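Local coordinates for protein 2''-aminoglycoside nucleotidyltransferase (Klebsiella pneumoniae, PDB 4WQL) that confers resistance to kanamycin, gentamicin, tobramycin and related aminoglycosides by adenylating their 2''-hydroxyl group with the help of two magnesium ions, at residues A[43-48]-A[83-88]; A[48-53]-A[88-93]. All blocks are in the same frame, centred on the assembly; numbering follows the deposited sequence.

Contact 1: A[43-48]-A[83-88]. With MG (magnesium ion), chain C; MG (magnesium ion), chain B; KAN (kanamycin a), chain D; IPA (isopropyl alcohol), chain E.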
ATOM      1  N   HIS A  43      -8.315   3.049  10.044  1.00 21.24           N
ATOM      2  CA  HIS A  43      -6.948   2.866   9.587  1.00 21.77           C
ATOM      3  C   HIS A  43      -6.031   3.857  10.256  1.00 23.16           C
ATOM      4  O   HIS A  43      -6.392   5.000  10.431  1.00 29.52           O
ATOM      5  CB  HIS A  43      -6.903   3.013   8.064  1.00 16.93           C
ATOM      6  CG  HIS A  43      -7.759   2.018   7.362  1.00 22.04           C
ATOM      7  ND1 HIS A  43      -7.386   0.698   7.250  1.00 23.63           N
ATOM      8  CD2 HIS A  43      -8.977   2.129   6.776  1.00 18.43           C
ATOM      9  CE1 HIS A  43      -8.354   0.033   6.636  1.00 24.59           C
ATOM     10  NE2 HIS A  43      -9.317   0.878   6.315  1.00 21.78           N
ATOM     11  N   ASP A  44      -4.851   3.407  10.664  1.00 25.17           N
ATOM     12  CA  ASP A  44      -3.906   4.292  11.338  1.00 27.14           C
ATOM     13  C   ASP A  44      -3.271   5.338  10.420  1.00 26.35           C
ATOM     14  O   ASP A  44      -2.891   6.439  10.871  1.00 30.70           O
ATOM     15  CB  ASP A  44      -2.781   3.475  12.010  1.00 29.07           C
ATOM     16  CG  ASP A  44      -3.296   2.600  13.147  1.00 41.75           C
ATOM     17  OD1 ASP A  44      -4.287   2.988  13.811  1.00 39.19           O
ATOM     18  OD2 ASP A  44      -2.701   1.515  13.356  1.00 52.44           O
ATOM     19  N   ASP A  45      -3.156   5.010   9.146  1.00 19.70           N
ATOM     20  CA  ASP A  45      -2.547   5.914   8.193  1.00 26.87           C
ATOM     21  C   ASP A  45      -2.959   5.508   6.806  1.00 21.51           C
ATOM     22  O   ASP A  45      -3.693   4.539   6.644  1.00 20.12           O
ATOM     23  CB  ASP A  45      -1.001   5.941   8.342  1.00 29.25           C
ATOM     24  CG  ASP A  45      -0.323   4.613   8.001  1.00 35.11           C
ATOM     25  OD1 ASP A  45      -0.964   3.678   7.503  1.00 27.52           O
ATOM     26  OD2 ASP A  45       0.901   4.521   8.182  1.00 45.32           O
ATOM     27  N   ILE A  46      -2.493   6.256   5.809  1.00 14.47           N
ATOM     28  CA  ILE A  46      -2.722   5.934   4.442  1.00 14.97           C
ATOM     29  C   ILE A  46      -1.416   5.486   3.795  1.00 18.86           C
ATOM     30  O   ILE A  46      -0.461   6.255   3.781  1.00 20.24           O
ATOM     31  CB  ILE A  46      -3.248   7.144   3.670  1.00 15.82           C
ATOM     32  CG1 ILE A  46      -4.585   7.621   4.251  1.00 18.94           C
ATOM     33  CG2 ILE A  46      -3.368   6.820   2.192  1.00 19.13           C
ATOM     34  CD1 ILE A  46      -4.885   9.091   3.945  1.00 19.23           C
ATOM     35  N   ASP A  47      -1.357   4.239   3.333  1.00 14.86           N
ATOM     36  CA  ASP A  47      -0.138   3.763   2.622  1.00 16.83           C
ATOM     37  C   ASP A  47      -0.263   4.009   1.139  1.00 15.84           C
ATOM     38  O   ASP A  47      -1.303   3.724   0.529  1.00 13.19           O
ATOM     39  CB  ASP A  47       0.107   2.260   2.899  1.00 17.20           C
ATOM     40  CG  ASP A  47       0.200   1.972   4.415  1.00 26.19           C
ATOM     41  OD1 ASP A  47       1.235   2.250   4.992  1.00 28.47           O
ATOM     42  OD2 ASP A  47      -0.782   1.556   4.998  1.00 29.52           O
ATOM     43  N   LEU A  48       0.814   4.554   0.541  1.00 12.44           N
ATOM     44  CA  LEU A  48       0.836   4.848  -0.899  1.00 16.23           C
ATOM     45  C   LEU A  48       2.090   4.264  -1.497  1.00 12.88           C
ATOM     46  O   LEU A  48       3.188   4.282  -0.867  1.00 15.59           O
ATOM     47  CB  LEU A  48       0.845   6.366  -1.199  1.00 14.98           C
ATOM     48  CG  LEU A  48      -0.347   7.188  -0.683  1.00 19.65           C
ATOM     49  CD1 LEU A  48      -0.131   8.710  -0.838  1.00 20.67           C
ATOM     50  CD2 LEU A  48      -1.622   6.702  -1.458  1.00 15.84           C
ATOM     51  N   ASP A  83      -3.705  16.157  10.534  1.00 33.56           N
ATOM     52  CA  ASP A  83      -3.484  15.132  11.542  1.00 36.81           C
ATOM     53  C   ASP A  83      -3.291  13.754  10.938  1.00 37.47           C
ATOM     54  O   ASP A  83      -3.277  12.771  11.661  1.00 40.18           O
ATOM     55  CB  ASP A  83      -4.655  15.089  12.526  1.00 49.44           C
ATOM     56  CG  ASP A  83      -4.694  16.313  13.420  1.00 68.43           C
ATOM     57  OD1 ASP A  83      -3.613  16.929  13.618  1.00 69.92           O
ATOM     58  OD2 ASP A  83      -5.795  16.668  13.906  1.00 78.55           O
ATOM     59  N   GLU A  84      -3.182  13.672   9.613  1.00 23.03           N
ATOM     60  CA  GLU A  84      -3.113  12.370   8.968  1.00 19.47           C
ATOM     61  C   GLU A  84      -1.711  12.067   8.452  1.00 20.97           C
ATOM     62  O   GLU A  84      -0.955  12.966   8.066  1.00 25.48           O
ATOM     63  CB  GLU A  84      -4.091  12.265   7.791  1.00 24.89           C
ATOM     64  CG  GLU A  84      -5.578  12.371   8.191  1.00 25.25           C
ATOM     65  CD  GLU A  84      -6.039  11.248   9.135  1.00 33.61           C
ATOM     66  OE1 GLU A  84      -5.453  10.139   9.137  1.00 33.64           O
ATOM     67  OE2 GLU A  84      -7.013  11.466   9.871  1.00 41.27           O
ATOM     68  N   LEU A  85      -1.398  10.780   8.462  1.00 21.33           N
ATOM     69  CA  LEU A  85      -0.061  10.271   8.096  1.00 20.90           C
ATOM     70  C   LEU A  85      -0.141   9.517   6.773  1.00 22.00           C
ATOM     71  O   LEU A  85      -1.035   8.680   6.576  1.00 20.72           O
ATOM     72  CB  LEU A  85       0.471   9.338   9.190  1.00 29.18           C
ATOM     73  CG  LEU A  85       1.926   8.895   9.106  1.00 51.58           C
ATOM     74  CD1 LEU A  85       2.818  10.029   9.605  1.00 57.15           C
ATOM     75  CD2 LEU A  85       2.161   7.587   9.889  1.00 57.01           C
ATOM     76  N   LEU A  86       0.805   9.797   5.876  1.00 15.75           N
ATOM     77  CA  LEU A  86       0.949   9.056   4.613  1.00 14.68           C
ATOM     78  C   LEU A  86       2.227   8.249   4.640  1.00 19.51           C
ATOM     79  O   LEU A  86       3.306   8.821   4.859  1.00 21.29           O
ATOM     80  CB  LEU A  86       1.012   9.999   3.428  1.00 16.18           C
ATOM     81  CG  LEU A  86       0.008  11.112   3.187  1.00 23.98           C
ATOM     82  CD1 LEU A  86       0.388  11.702   1.804  1.00 25.98           C
ATOM     83  CD2 LEU A  86      -1.370  10.510   3.121  1.00 29.62           C
ATOM     84  N   ASP A  87       2.110   6.948   4.385  1.00 14.36           N
ATOM     85  CA  ASP A  87       3.245   6.072   4.505  1.00 17.31           C
ATOM     86  C   ASP A  87       3.649   5.686   3.074  1.00 14.78           C
ATOM     87  O   ASP A  87       3.000   4.859   2.484  1.00 16.69           O
ATOM     88  CB  ASP A  87       2.846   4.842   5.325  1.00 14.32           C
ATOM     89  CG  ASP A  87       4.037   3.933   5.635  1.00 29.01           C
ATOM     90  OD1 ASP A  87       5.149   4.135   5.100  1.00 23.89           O
ATOM     91  OD2 ASP A  87       3.850   2.983   6.409  1.00 23.21           O
ATOM     92  N   CYS A  88       4.744   6.277   2.551  1.00 13.36           N
ATOM     93  CA  CYS A  88       4.952   6.251   1.105  1.00 14.54           C
ATOM     94  C   CYS A  88       6.140   5.379   0.700  1.00 15.00           C
ATOM     95  O   CYS A  88       7.227   5.573   1.237  1.00 17.97           O
ATOM     96  CB  CYS A  88       5.176   7.691   0.606  1.00 17.42           C
ATOM     97  SG  CYS A  88       3.752   8.731   0.911  1.00 16.91           S
TER
HETATM   98 MG    MG C 202       1.555   2.208   7.318  0.99 36.57          MG
HETATM   99 MG    MG B 201      -0.964   1.574   7.047  0.87 29.31          MG
HETATM  100  C1  KAN D 203       8.724  -3.981   3.703  1.00 31.69           C
HETATM  101  C2  KAN D 203       9.896  -4.474   4.636  1.00 38.21           C
HETATM  102  C3  KAN D 203      11.181  -3.737   4.309  1.00 34.19           C
HETATM  103  C4  KAN D 203      11.468  -4.016   2.838  1.00 28.62           C
HETATM  104  C5  KAN D 203      10.322  -3.523   1.974  1.00 22.32           C
HETATM  105  C6  KAN D 203      10.661  -4.060   0.542  1.00 29.26           C
HETATM  106  C7  KAN D 203       5.169   0.045   4.248  1.00 29.01           C
HETATM  107  C8  KAN D 203       5.653  -0.674   5.536  1.00 35.52           C
HETATM  108  C9  KAN D 203       7.077  -1.252   5.413  1.00 30.79           C
HETATM  109  C10 KAN D 203       7.186  -2.127   4.135  1.00 26.35           C
HETATM  110  C11 KAN D 203       6.678  -1.450   2.876  1.00 28.65           C
HETATM  111  C12 KAN D 203       5.245  -0.959   3.075  1.00 27.16           C
HETATM  112  C13 KAN D 203       5.331  -0.546   7.949  1.00 63.80           C
HETATM  113  C14 KAN D 203       4.045   0.115   8.554  1.00 67.99           C
HETATM  114  C15 KAN D 203       4.360   1.585   8.901  1.00 65.57           C
HETATM  115  C16 KAN D 203       5.573   1.632   9.840  1.00 74.43           C
HETATM  116  C17 KAN D 203       6.793   0.978   9.131  1.00 86.83           C
HETATM  117  C18 KAN D 203       8.089   0.783   9.938  1.00 94.97           C
HETATM  118  N1  KAN D 203       9.554  -3.737  -0.395  1.00 28.04           N
HETATM  119  N2  KAN D 203       6.707  -2.477   1.806  1.00 29.69           N
HETATM  120  N3  KAN D 203       3.840   0.699   4.438  1.00 30.52           N
HETATM  121  N4  KAN D 203       3.200   2.287   9.498  1.00 49.29           N
HETATM  122  O5  KAN D 203       9.112  -4.172   2.325  1.00 25.09           O
HETATM  123  O6  KAN D 203       9.458  -4.327   6.022  1.00 41.97           O
HETATM  124  O7  KAN D 203      12.279  -4.228   5.140  1.00 39.17           O
HETATM  125  O8  KAN D 203      12.611  -3.285   2.436  1.00 37.03           O
HETATM  126  O9  KAN D 203       8.525  -2.630   4.080  1.00 27.04           O
HETATM  127  O10 KAN D 203       7.428  -2.112   6.551  1.00 29.03           O
HETATM  128  O11 KAN D 203       5.630   0.134   6.732  1.00 43.01           O
HETATM  129  O12 KAN D 203       6.464  -0.405   8.810  1.00 75.77           O
HETATM  130  O13 KAN D 203       2.907   0.016   7.665  1.00 57.64           O
HETATM  131  O14 KAN D 203       5.841   2.995  10.224  1.00 74.56           O
HETATM  132  O15 KAN D 203       7.805  -0.053  11.078  1.00100.45           O
HETATM  133  C1  IPA E 204      -3.309  -1.451   9.050  0.50 22.69           C
HETATM  134  C2  IPA E 204      -4.622  -0.737   9.355  0.50 29.15           C
HETATM  135  C3  IPA E 204      -4.494   0.137  10.601  0.50 31.31           C
HETATM  136  O2  IPA E 204      -4.855   0.117   8.285  0.50 26.54           O
HETATM  137  O   HOH W   1      -2.894   9.128  10.101  1.00 30.29           O
HETATM  138  O   HOH W   2      -2.791   1.901   6.680  1.00 29.60           O
HETATM  139  O   HOH W   3      -1.152   1.027   9.186  1.00 34.66           O
HETATM  140  O   HOH W   4      -1.427  -0.525   6.732  1.00 40.40           O
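Asp47 OD1 and Asp87 OD2 lie 3.1 Å apart without a hydrogen bond. The magnesium ion of chain C holds them together. The two side chains stand side by side on one face of the sheet, their carboxylate planes turned 53° apart. Asp87 OD2 reaches this magnesium at 2.6 Å. Asp45, two residues before Asp47, joins them. Its CG sits between the backbone N and the carbonyl carbon (chi1 65°), which brings OD2 to the same ion and OD1 to the magnesium of chain B. Asp47 also spans both ions, and its OD2 lies 2.1 Å from the magnesium of chain B. Three waters complete the ligands seen on that ion.

Kanamycin places O13, its 2''-hydroxyl, on the magnesium of chain C. Its N3 makes a weak hydrogen bond to Asp87 OD2, while Asp87 OD1 is held by Tyr75. Asp87 is the inferred proton acceptor.

The backbones run parallel. Ile46 N donates to Leu85 O (2.9 Å), and Ile46 O accepts from Asp87 N (2.7 Å). Leu48 N then donates to Asp87 O. One water also joins Asp44 O, Glu84 OE1 and Leu85 N.

The other face is apolar. Ile46 CD1 packs alongside Leu86 CD2 at 3.9 Å, and Leu48 CD1 meets Leu86 CD1 at 4.0 Å. Helices 5-19 and 55-64 cover this side. An Asp-x-Asp pair on one strand and a third aspartate on its parallel neighbour form the two-metal site characteristic of the nucleotidyltransferase fold.

Contact 2: A[48-53]-A[88-93]. With KAN (kanamycin a), chain D.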
ATOM      1  N   LEU A  48       0.814   4.554   0.541  1.00 12.44           N
ATOM      2  CA  LEU A  48       0.836   4.848  -0.899  1.00 16.23           C
ATOM      3  C   LEU A  48       2.090   4.264  -1.497  1.00 12.88           C
ATOM      4  O   LEU A  48       3.188   4.282  -0.867  1.00 15.59           O
ATOM      5  CB  LEU A  48       0.845   6.366  -1.199  1.00 14.98           C
ATOM      6  CG  LEU A  48      -0.347   7.188  -0.683  1.00 19.65           C
ATOM      7  CD1 LEU A  48      -0.131   8.710  -0.838  1.00 20.67           C
ATOM      8  CD2 LEU A  48      -1.622   6.702  -1.458  1.00 15.84           C
ATOM      9  N   THR A  49       1.941   3.767  -2.732  1.00 13.20           N
ATOM     10  CA  THR A  49       3.083   3.332  -3.522  1.00 13.83           C
ATOM     11  C   THR A  49       3.208   4.273  -4.707  1.00 14.17           C
ATOM     12  O   THR A  49       2.213   4.541  -5.384  1.00 14.62           O
ATOM     13  CB  THR A  49       2.905   1.854  -4.019  1.00 11.38           C
ATOM     14  OG1 THR A  49       2.829   0.981  -2.881  1.00 15.21           O
ATOM     15  CG2 THR A  49       4.088   1.420  -4.889  1.00 14.63           C
ATOM     16  N   PHE A  50       4.398   4.816  -4.957  1.00 13.18           N
ATOM     17  CA  PHE A  50       4.500   5.869  -6.003  1.00 15.35           C
ATOM     18  C   PHE A  50       5.667   5.540  -6.958  1.00 12.01           C
ATOM     19  O   PHE A  50       6.628   4.852  -6.555  1.00 14.64           O
ATOM     20  CB  PHE A  50       4.742   7.263  -5.367  1.00 14.50           C
ATOM     21  CG  PHE A  50       6.024   7.334  -4.556  1.00 15.07           C
ATOM     22  CD1 PHE A  50       6.070   6.947  -3.211  1.00 10.45           C
ATOM     23  CD2 PHE A  50       7.199   7.790  -5.166  1.00 16.73           C
ATOM     24  CE1 PHE A  50       7.287   6.955  -2.543  1.00 13.38           C
ATOM     25  CE2 PHE A  50       8.394   7.848  -4.494  1.00 17.03           C
ATOM     26  CZ  PHE A  50       8.455   7.461  -3.173  1.00 17.58           C
ATOM     27  N   PRO A  51       5.610   6.057  -8.194  1.00 12.26           N
ATOM     28  CA  PRO A  51       6.759   5.884  -9.112  1.00 14.14           C
ATOM     29  C   PRO A  51       8.007   6.555  -8.541  1.00 12.67           C
ATOM     30  O   PRO A  51       7.987   7.765  -8.361  1.00 12.88           O
ATOM     31  CB  PRO A  51       6.299   6.572 -10.422  1.00 14.82           C
ATOM     32  CG  PRO A  51       4.689   6.447 -10.368  1.00 11.98           C
ATOM     33  CD  PRO A  51       4.428   6.712  -8.847  1.00 13.17           C
ATOM     34  N   GLY A  52       9.040   5.764  -8.294  1.00 15.39           N
ATOM     35  CA  GLY A  52      10.187   6.234  -7.554  1.00 16.58           C
ATOM     36  C   GLY A  52      10.850   7.418  -8.239  1.00 20.21           C
ATOM     37  O   GLY A  52      11.384   8.327  -7.573  1.00 16.69           O
ATOM     38  N   GLU A  53      10.827   7.417  -9.566  1.00 15.52           N
ATOM     39  CA  GLU A  53      11.548   8.464 -10.334  1.00 15.77           C
ATOM     40  C   GLU A  53      10.705   9.709 -10.436  1.00 20.89           C
ATOM     41  O   GLU A  53      11.165  10.706 -10.987  1.00 18.55           O
ATOM     42  CB  GLU A  53      11.925   7.931 -11.733  1.00 21.01           C
ATOM     43  CG  GLU A  53      10.815   7.969 -12.806  1.00 20.86           C
ATOM     44  CD  GLU A  53       9.719   6.872 -12.689  1.00 22.59           C
ATOM     45  OE1 GLU A  53       9.719   6.050 -11.715  1.00 17.56           O
ATOM     46  OE2 GLU A  53       8.807   6.861 -13.575  1.00 20.66           O
ATOM     47  N   CYS A  88       4.744   6.277   2.551  1.00 13.36           N
ATOM     48  CA  CYS A  88       4.952   6.251   1.105  1.00 14.54           C
ATOM     49  C   CYS A  88       6.140   5.379   0.700  1.00 15.00           C
ATOM     50  O   CYS A  88       7.227   5.573   1.237  1.00 17.97           O
ATOM     51  CB  CYS A  88       5.176   7.691   0.606  1.00 17.42           C
ATOM     52  SG  CYS A  88       3.752   8.731   0.911  1.00 16.91           S
ATOM     53  N   GLU A  89       5.938   4.469  -0.262  1.00 14.28           N
ATOM     54  CA  GLU A  89       7.012   3.609  -0.698  1.00 15.82           C
ATOM     55  C   GLU A  89       7.155   3.674  -2.228  1.00 12.84           C
ATOM     56  O   GLU A  89       6.175   3.602  -2.913  1.00 12.59           O
ATOM     57  CB  GLU A  89       6.712   2.162  -0.301  1.00 19.61           C
ATOM     58  CG  GLU A  89       7.753   1.166  -0.808  1.00 27.36           C
ATOM     59  CD  GLU A  89       7.545  -0.283  -0.304  1.00 27.41           C
ATOM     60  OE1 GLU A  89       8.607  -0.967  -0.068  1.00 30.32           O
ATOM     61  OE2 GLU A  89       6.362  -0.675  -0.154  1.00 23.78           O
ATOM     62  N   PRO A  90       8.376   3.816  -2.726  1.00 12.16           N
ATOM     63  CA  PRO A  90       8.560   3.817  -4.195  1.00 12.82           C
ATOM     64  C   PRO A  90       8.422   2.439  -4.893  1.00 18.52           C
ATOM     65  O   PRO A  90       8.645   1.373  -4.286  1.00 17.77           O
ATOM     66  CB  PRO A  90      10.009   4.307  -4.350  1.00 13.16           C
ATOM     67  CG  PRO A  90      10.695   3.655  -3.113  1.00 16.49           C
ATOM     68  CD  PRO A  90       9.667   3.921  -2.028  1.00 13.31           C
ATOM     69  N   ALA A  91       8.023   2.477  -6.185  1.00 16.50           N
ATOM     70  CA  ALA A  91       8.073   1.326  -7.080  1.00 13.43           C
ATOM     71  C   ALA A  91       8.813   1.774  -8.288  1.00 13.51           C
ATOM     72  O   ALA A  91       8.865   2.960  -8.587  1.00 13.92           O
ATOM     73  CB  ALA A  91       6.646   0.823  -7.468  1.00 12.55           C
ATOM     74  N   TRP A  92       9.441   0.809  -8.954  1.00 11.80           N
ATOM     75  CA  TRP A  92      10.397   1.179 -10.009  1.00 15.08           C
ATOM     76  C   TRP A  92       9.980   0.471 -11.281  1.00 13.67           C
ATOM     77  O   TRP A  92       9.565  -0.677 -11.237  1.00 19.33           O
ATOM     78  CB  TRP A  92      11.811   0.822  -9.580  1.00 18.03           C
ATOM     79  CG  TRP A  92      12.194   1.528  -8.299  1.00 20.22           C
ATOM     80  CD1 TRP A  92      12.144   1.008  -7.010  1.00 21.53           C
ATOM     81  CD2 TRP A  92      12.654   2.881  -8.162  1.00 20.10           C
ATOM     82  NE1 TRP A  92      12.577   1.971  -6.104  1.00 17.23           N
ATOM     83  CE2 TRP A  92      12.875   3.119  -6.765  1.00 20.23           C
ATOM     84  CE3 TRP A  92      12.914   3.907  -9.060  1.00 18.35           C
ATOM     85  CZ2 TRP A  92      13.388   4.343  -6.275  1.00 17.25           C
ATOM     86  CZ3 TRP A  92      13.394   5.114  -8.574  1.00 29.40           C
ATOM     87  CH2 TRP A  92      13.606   5.322  -7.192  1.00 21.35           C
ATOM     88  N   TRP A  93      10.115   1.178 -12.414  1.00 14.13           N
ATOM     89  CA  TRP A  93       9.710   0.608 -13.707  1.00 17.86           C
ATOM     90  C   TRP A  93      10.522  -0.629 -14.068  1.00 19.04           C
ATOM     91  O   TRP A  93      11.754  -0.610 -14.007  1.00 19.17           O
ATOM     92  CB  TRP A  93       9.834   1.636 -14.837  1.00 18.24           C
ATOM     93  CG  TRP A  93       9.214   1.137 -16.122  1.00 15.30           C
ATOM     94  CD1 TRP A  93       9.856   0.703 -17.243  1.00 16.35           C
ATOM     95  CD2 TRP A  93       7.812   0.979 -16.360  1.00 18.35           C
ATOM     96  NE1 TRP A  93       8.913   0.329 -18.213  1.00 15.97           N
ATOM     97  CE2 TRP A  93       7.661   0.475 -17.682  1.00 15.57           C
ATOM     98  CE3 TRP A  93       6.668   1.268 -15.603  1.00 15.04           C
ATOM     99  CZ2 TRP A  93       6.402   0.250 -18.255  1.00 16.76           C
ATOM    100  CZ3 TRP A  93       5.408   1.026 -16.154  1.00 16.36           C
ATOM    101  CH2 TRP A  93       5.303   0.520 -17.488  1.00 15.66           C
TER
HETATM  102  C1  KAN D 203       8.724  -3.981   3.703  1.00 31.69           C
HETATM  103  C2  KAN D 203       9.896  -4.474   4.636  1.00 38.21           C
HETATM  104  C3  KAN D 203      11.181  -3.737   4.309  1.00 34.19           C
HETATM  105  C4  KAN D 203      11.468  -4.016   2.838  1.00 28.62           C
HETATM  106  C5  KAN D 203      10.322  -3.523   1.974  1.00 22.32           C
HETATM  107  C6  KAN D 203      10.661  -4.060   0.542  1.00 29.26           C
HETATM  108  C7  KAN D 203       5.169   0.045   4.248  1.00 29.01           C
HETATM  109  C8  KAN D 203       5.653  -0.674   5.536  1.00 35.52           C
HETATM  110  C9  KAN D 203       7.077  -1.252   5.413  1.00 30.79           C
HETATM  111  C10 KAN D 203       7.186  -2.127   4.135  1.00 26.35           C
HETATM  112  C11 KAN D 203       6.678  -1.450   2.876  1.00 28.65           C
HETATM  113  C12 KAN D 203       5.245  -0.959   3.075  1.00 27.16           C
HETATM  114  C13 KAN D 203       5.331  -0.546   7.949  1.00 63.80           C
HETATM  115  C14 KAN D 203       4.045   0.115   8.554  1.00 67.99           C
HETATM  116  C15 KAN D 203       4.360   1.585   8.901  1.00 65.57           C
HETATM  117  C16 KAN D 203       5.573   1.632   9.840  1.00 74.43           C
HETATM  118  C17 KAN D 203       6.793   0.978   9.131  1.00 86.83           C
HETATM  119  C18 KAN D 203       8.089   0.783   9.938  1.00 94.97           C
HETATM  120  N1  KAN D 203       9.554  -3.737  -0.395  1.00 28.04           N
HETATM  121  N2  KAN D 203       6.707  -2.477   1.806  1.00 29.69           N
HETATM  122  N3  KAN D 203       3.840   0.699   4.438  1.00 30.52           N
HETATM  123  N4  KAN D 203       3.200   2.287   9.498  1.00 49.29           N
HETATM  124  O5  KAN D 203       9.112  -4.172   2.325  1.00 25.09           O
HETATM  125  O6  KAN D 203       9.458  -4.327   6.022  1.00 41.97           O
HETATM  126  O7  KAN D 203      12.279  -4.228   5.140  1.00 39.17           O
HETATM  127  O8  KAN D 203      12.611  -3.285   2.436  1.00 37.03           O
HETATM  128  O9  KAN D 203       8.525  -2.630   4.080  1.00 27.04           O
HETATM  129  O10 KAN D 203       7.428  -2.112   6.551  1.00 29.03           O
HETATM  130  O11 KAN D 203       5.630   0.134   6.732  1.00 43.01           O
HETATM  131  O12 KAN D 203       6.464  -0.405   8.810  1.00 75.77           O
HETATM  132  O13 KAN D 203       2.907   0.016   7.665  1.00 57.64           O
HETATM  133  O14 KAN D 203       5.841   2.995  10.224  1.00 74.56           O
HETATM  134  O15 KAN D 203       7.805  -0.053  11.078  1.00100.45           O
HETATM  135  O   HOH W   5      11.186   3.785 -12.255  1.00 19.84           O
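The Phe50 ring has Pro90 CA over one face and the carbonyl carbon of Cys88 at its edge, in plane. Farther along, the six-membered ring of Trp92 receives Gly52 CA over one face. This CH-pi contact spans 3.6 Å from Gly52 CA to the ring centroid, 17° off the ring normal. Both rings lie along the central parallel strand pair of the nucleotidyltransferase sheet, where strand 46-51 runs beside strand 84-93.

The Phe50 torsion sets its contact. Its CG lies between the backbone N and the carbonyl carbon (chi1 60°), and the ring leans toward strand 84-93. CZ then touches Pro90 CB at 3.7 Å, and CE1 meets Cys88 CB at 3.9 Å. The Phe77 ring and helix 55-64 also pack against Phe50. At the end of the strand, Gly52 CA touches both Pro90 CB and the Trp92 ring. Trp92 is exposed as a residue, yet its indole reaches over the start of the 3-10 segment at Gly52.

Backbone bonds alternate between the strands. Glu89 N donates to Leu48 O, and Phe50 N to Glu89 O. Ala91 N bonds to Phe50 O at 2.8 Å. Past Pro51, Gly52 N still donates to Ala91 O at 2.8 Å. A water links Glu53 OE1 to Trp93 N.

On the opposite face of the sheet from Phe50, Thr49 CG2 rests 3.7 Å from Ala91 CB, while Thr49 OG1 is hydrogen-bonded to Asn124 OD1. Glu89 stands on this face too. Its chain is extended, with CG anti to the backbone N (chi1 176°), and its carboxylate grips two amines of kanamycin: OE1 takes N1 at 2.9 Å, and OE2 takes N2 at 2.7 Å.

From the N terminus, the chain passes helix 5-19, strand 25-27 and helix 28-36 before it enters strand 46-51. It next forms helix 55-64 and strands 68-72 and 77-81. Strand 84-93 then returns alongside strand 46-51. Contact 1 closes the loop from 43-48 to 83-88, and contact 2 closes that from 48-53 to 88-93. The two loops cross, since their segments alternate along the chain. They share Leu48 and Cys88, so they form one continuous strand pairing. Contact 1 is its metal-binding half. Contact 2 carries it to the end of the N-terminal domain, and kanamycin in the interdomain cleft touches both.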